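Local atomic coordinates of D-alanyl-D-alanine carboxypeptidase (Mycobacterium tuberculosis H37Rv, PDB entry 4RYE), a protein that probably trims the terminal D-alanine from peptidoglycan stem peptides as a serine-type D,D-carboxypeptidase of the penicillin-binding protein family, contributing to cell wall biogenesis. Residues L230-M235 and D248-L253. Sequence-based numbering, arbitrary orientation.
Sequences LVIAMM and DQAATL
Met234, a selenomethionine, reaches from its strand to the face of helix 248-253, and its terminal methyl sits beside the Gln249 side chain: CE lies 3.3 Å from OE1 and 3.6 Å from CG of that glutamine. A bend at the last torsion (chi3 51°) turns CE along the glutamine chain, while SE rests 3.9 Å from CA of Ala250, against the helix backbone itself. The two long side chains run past each other in opposite senses. Gln249 OE1 accepts a hydrogen bond from Ala20 N, which satisfies this buried oxygen.

Ile232 fills the next position on the same strand face. With CG1 flanked by both backbone neighbours of CA (chi1 66°), its extended chain brings CD1 to 3.8 Å from Ala250 CB. The small alanine thus meets both strand side chains. Leu253, though buried, meets the strand at longer range, CD1 4.1 Å from Met234 CG and CB 4.4 Å from Ile232 CD1. On the far side of the helix, Asp248 is exposed and Ala251 and Thr252 partly so.

The segment axes come within 9.6 Å and run roughly antiparallel, at 143°, a spacing usual for a helix packed on a sheet. Helix 246-259 covers one face of the antiparallel sheet, Leu253 also touching Val25 of strand 22-27, whereas Val231 and Ala233 face helix 155-166, giving the helix-sheet-helix layering of the penicillin-binding protein and beta-lactamase fold.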
ATOM      1  N   LEU A 230       1.401  12.700   8.178  1.00 14.02           N
ATOM      2  CA  LEU A 230       1.510  12.864   6.736  1.00 12.34           C
ATOM      3  C   LEU A 230       1.344  11.535   6.036  1.00 18.58           C
ATOM      4  O   LEU A 230       1.639  10.484   6.596  1.00 16.68           O
ATOM      5  CB  LEU A 230       2.869  13.462   6.350  1.00 11.93           C
ATOM      6  CG  LEU A 230       3.209  14.877   6.855  1.00 15.47           C
ATOM      7  CD1 LEU A 230       4.598  15.307   6.381  1.00 21.25           C
ATOM      8  CD2 LEU A 230       2.155  15.906   6.420  1.00 14.05           C
ATOM      9  N   VAL A 231       0.897  11.598   4.791  1.00 13.98           N
ATOM     10  CA  VAL A 231       0.789  10.410   3.978  1.00 12.60           C
ATOM     11  C   VAL A 231       1.412  10.730   2.622  1.00 15.80           C
ATOM     12  O   VAL A 231       1.217  11.823   2.079  1.00 17.42           O
ATOM     13  CB  VAL A 231      -0.678   9.936   3.869  1.00 11.35           C
ATOM     14  CG1 VAL A 231      -1.571  11.037   3.311  1.00 14.85           C
ATOM     15  CG2 VAL A 231      -0.788   8.672   3.025  1.00 13.94           C
ATOM     16  N   ILE A 232       2.205   9.806   2.099  1.00 11.18           N
ATOM     17  CA  ILE A 232       2.840  10.044   0.807  1.00 13.27           C
ATOM     18  C   ILE A 232       2.619   8.850  -0.084  1.00 16.87           C
ATOM     19  O   ILE A 232       2.325   7.751   0.392  1.00 14.56           O
ATOM     20  CB  ILE A 232       4.360  10.275   0.930  1.00 14.83           C
ATOM     21  CG1 ILE A 232       5.054   8.999   1.409  1.00 18.57           C
ATOM     22  CG2 ILE A 232       4.661  11.457   1.842  1.00 17.37           C
ATOM     23  CD1 ILE A 232       6.587   9.079   1.397  1.00 23.30           C
ATOM     24  N   ALA A 233       2.745   9.078  -1.385  1.00 12.86           N
ATOM     25  CA  ALA A 233       2.776   7.987  -2.350  1.00 15.27           C
ATOM     26  C   ALA A 233       3.794   8.328  -3.416  1.00 15.00           C
ATOM     27  O   ALA A 233       4.034   9.501  -3.704  1.00 16.31           O
ATOM     28  CB  ALA A 233       1.398   7.746  -2.960  1.00 12.26           C
HETATM   29  N   MSE A 234       4.417   7.302  -3.975  1.00 13.25           N
HETATM   30  CA  MSE A 234       5.449   7.472  -4.976  1.00 15.46           C
HETATM   31  C   MSE A 234       5.231   6.381  -6.013  1.00 17.51           C
HETATM   32  O   MSE A 234       5.010   5.229  -5.654  1.00 14.74           O
HETATM   33  CB  MSE A 234       6.823   7.319  -4.322  1.00 16.88           C
HETATM   34  CG  MSE A 234       7.154   8.427  -3.343  1.00 21.40           C
HETATM   35 SE   MSE A 234       8.494   7.892  -2.014  0.79 29.42          SE
HETATM   36  CE  MSE A 234       9.853   7.178  -3.211  1.00 29.59           C
HETATM   37  N   MSE A 235       5.252   6.737  -7.293  1.00 16.81           N
HETATM   38  CA  MSE A 235       4.998   5.746  -8.332  1.00 16.13           C
HETATM   39  C   MSE A 235       6.024   5.788  -9.449  1.00 18.36           C
HETATM   40  O   MSE A 235       6.713   6.799  -9.651  1.00 21.50           O
HETATM   41  CB  MSE A 235       3.608   5.939  -8.954  1.00 18.93           C
HETATM   42  CG  MSE A 235       2.453   6.077  -7.986  1.00 15.08           C
HETATM   43 SE   MSE A 235       0.757   5.950  -8.980  0.76 22.70          SE
HETATM   44  CE  MSE A 235       0.668   4.000  -9.187  1.00 17.06           C
ATOM     45  N   ASP A 248      15.147   6.332   0.885  1.00 20.19           N
ATOM     46  CA  ASP A 248      15.757   7.654   1.002  1.00 26.31           C
ATOM     47  C   ASP A 248      14.761   8.750   0.633  1.00 26.38           C
ATOM     48  O   ASP A 248      14.573   9.712   1.385  1.00 26.30           O
ATOM     49  CB  ASP A 248      17.008   7.770   0.106  1.00 25.44           C
ATOM     50  CG  ASP A 248      18.201   6.991   0.645  1.00 32.72           C
ATOM     51  OD1 ASP A 248      18.305   6.818   1.878  1.00 40.61           O
ATOM     52  OD2 ASP A 248      19.047   6.563  -0.172  1.00 30.20           O
ATOM     53  N   GLN A 249      14.123   8.604  -0.526  1.00 24.07           N
ATOM     54  CA  GLN A 249      13.218   9.633  -1.024  1.00 22.61           C
ATOM     55  C   GLN A 249      11.973   9.749  -0.149  1.00 21.29           C
ATOM     56  O   GLN A 249      11.439  10.839   0.032  1.00 17.89           O
ATOM     57  CB  GLN A 249      12.844   9.382  -2.495  1.00 23.96           C
ATOM     58  CG  GLN A 249      11.689  10.247  -3.003  1.00 18.44           C
ATOM     59  CD  GLN A 249      11.550  10.226  -4.523  1.00 25.99           C
ATOM     60  OE1 GLN A 249      11.685   9.181  -5.163  1.00 25.35           O
ATOM     61  NE2 GLN A 249      11.293  11.390  -5.107  1.00 28.20           N
ATOM     62  N   ALA A 250      11.510   8.628   0.396  1.00 20.44           N
ATOM     63  CA  ALA A 250      10.360   8.663   1.290  1.00 22.73           C
ATOM     64  C   ALA A 250      10.709   9.460   2.536  1.00 19.00           C
ATOM     65  O   ALA A 250       9.920  10.278   2.993  1.00 20.27           O
ATOM     66  CB  ALA A 250       9.902   7.249   1.664  1.00 15.20           C
ATOM     67  N   ALA A 251      11.887   9.209   3.092  1.00 19.96           N
ATOM     68  CA  ALA A 251      12.308   9.919   4.291  1.00 21.79           C
ATOM     69  C   ALA A 251      12.513  11.401   3.955  1.00 24.23           C
ATOM     70  O   ALA A 251      12.197  12.282   4.751  1.00 20.35           O
ATOM     71  CB  ALA A 251      13.580   9.303   4.852  1.00 25.12           C
ATOM     72  N   THR A 252      13.048  11.667   2.768  1.00 20.72           N
ATOM     73  CA  THR A 252      13.242  13.041   2.308  1.00 24.14           C
ATOM     74  C   THR A 252      11.906  13.791   2.179  1.00 18.55           C
ATOM     75  O   THR A 252      11.798  14.953   2.588  1.00 20.13           O
ATOM     76  CB  THR A 252      14.020  13.071   0.980  1.00 21.89           C
ATOM     77  OG1 THR A 252      15.392  12.764   1.242  1.00 26.70           O
ATOM     78  CG2 THR A 252      13.937  14.441   0.322  1.00 25.40           C
ATOM     79  N   LEU A 253      10.888  13.129   1.638  1.00 16.30           N
ATOM     80  CA  LEU A 253       9.566  13.750   1.490  1.00 15.80           C
ATOM     81  C   LEU A 253       8.877  13.992   2.826  1.00 16.21           C
ATOM     82  O   LEU A 253       8.307  15.060   3.043  1.00 18.19           O
ATOM     83  CB  LEU A 253       8.666  12.925   0.571  1.00 14.99           C
ATOM     84  CG  LEU A 253       9.009  13.050  -0.915  1.00 22.17           C
ATOM     85  CD1 LEU A 253       8.137  12.119  -1.733  1.00 21.48           C
ATOM     86  CD2 LEU A 253       8.849  14.506  -1.384  1.00 22.82           C
TER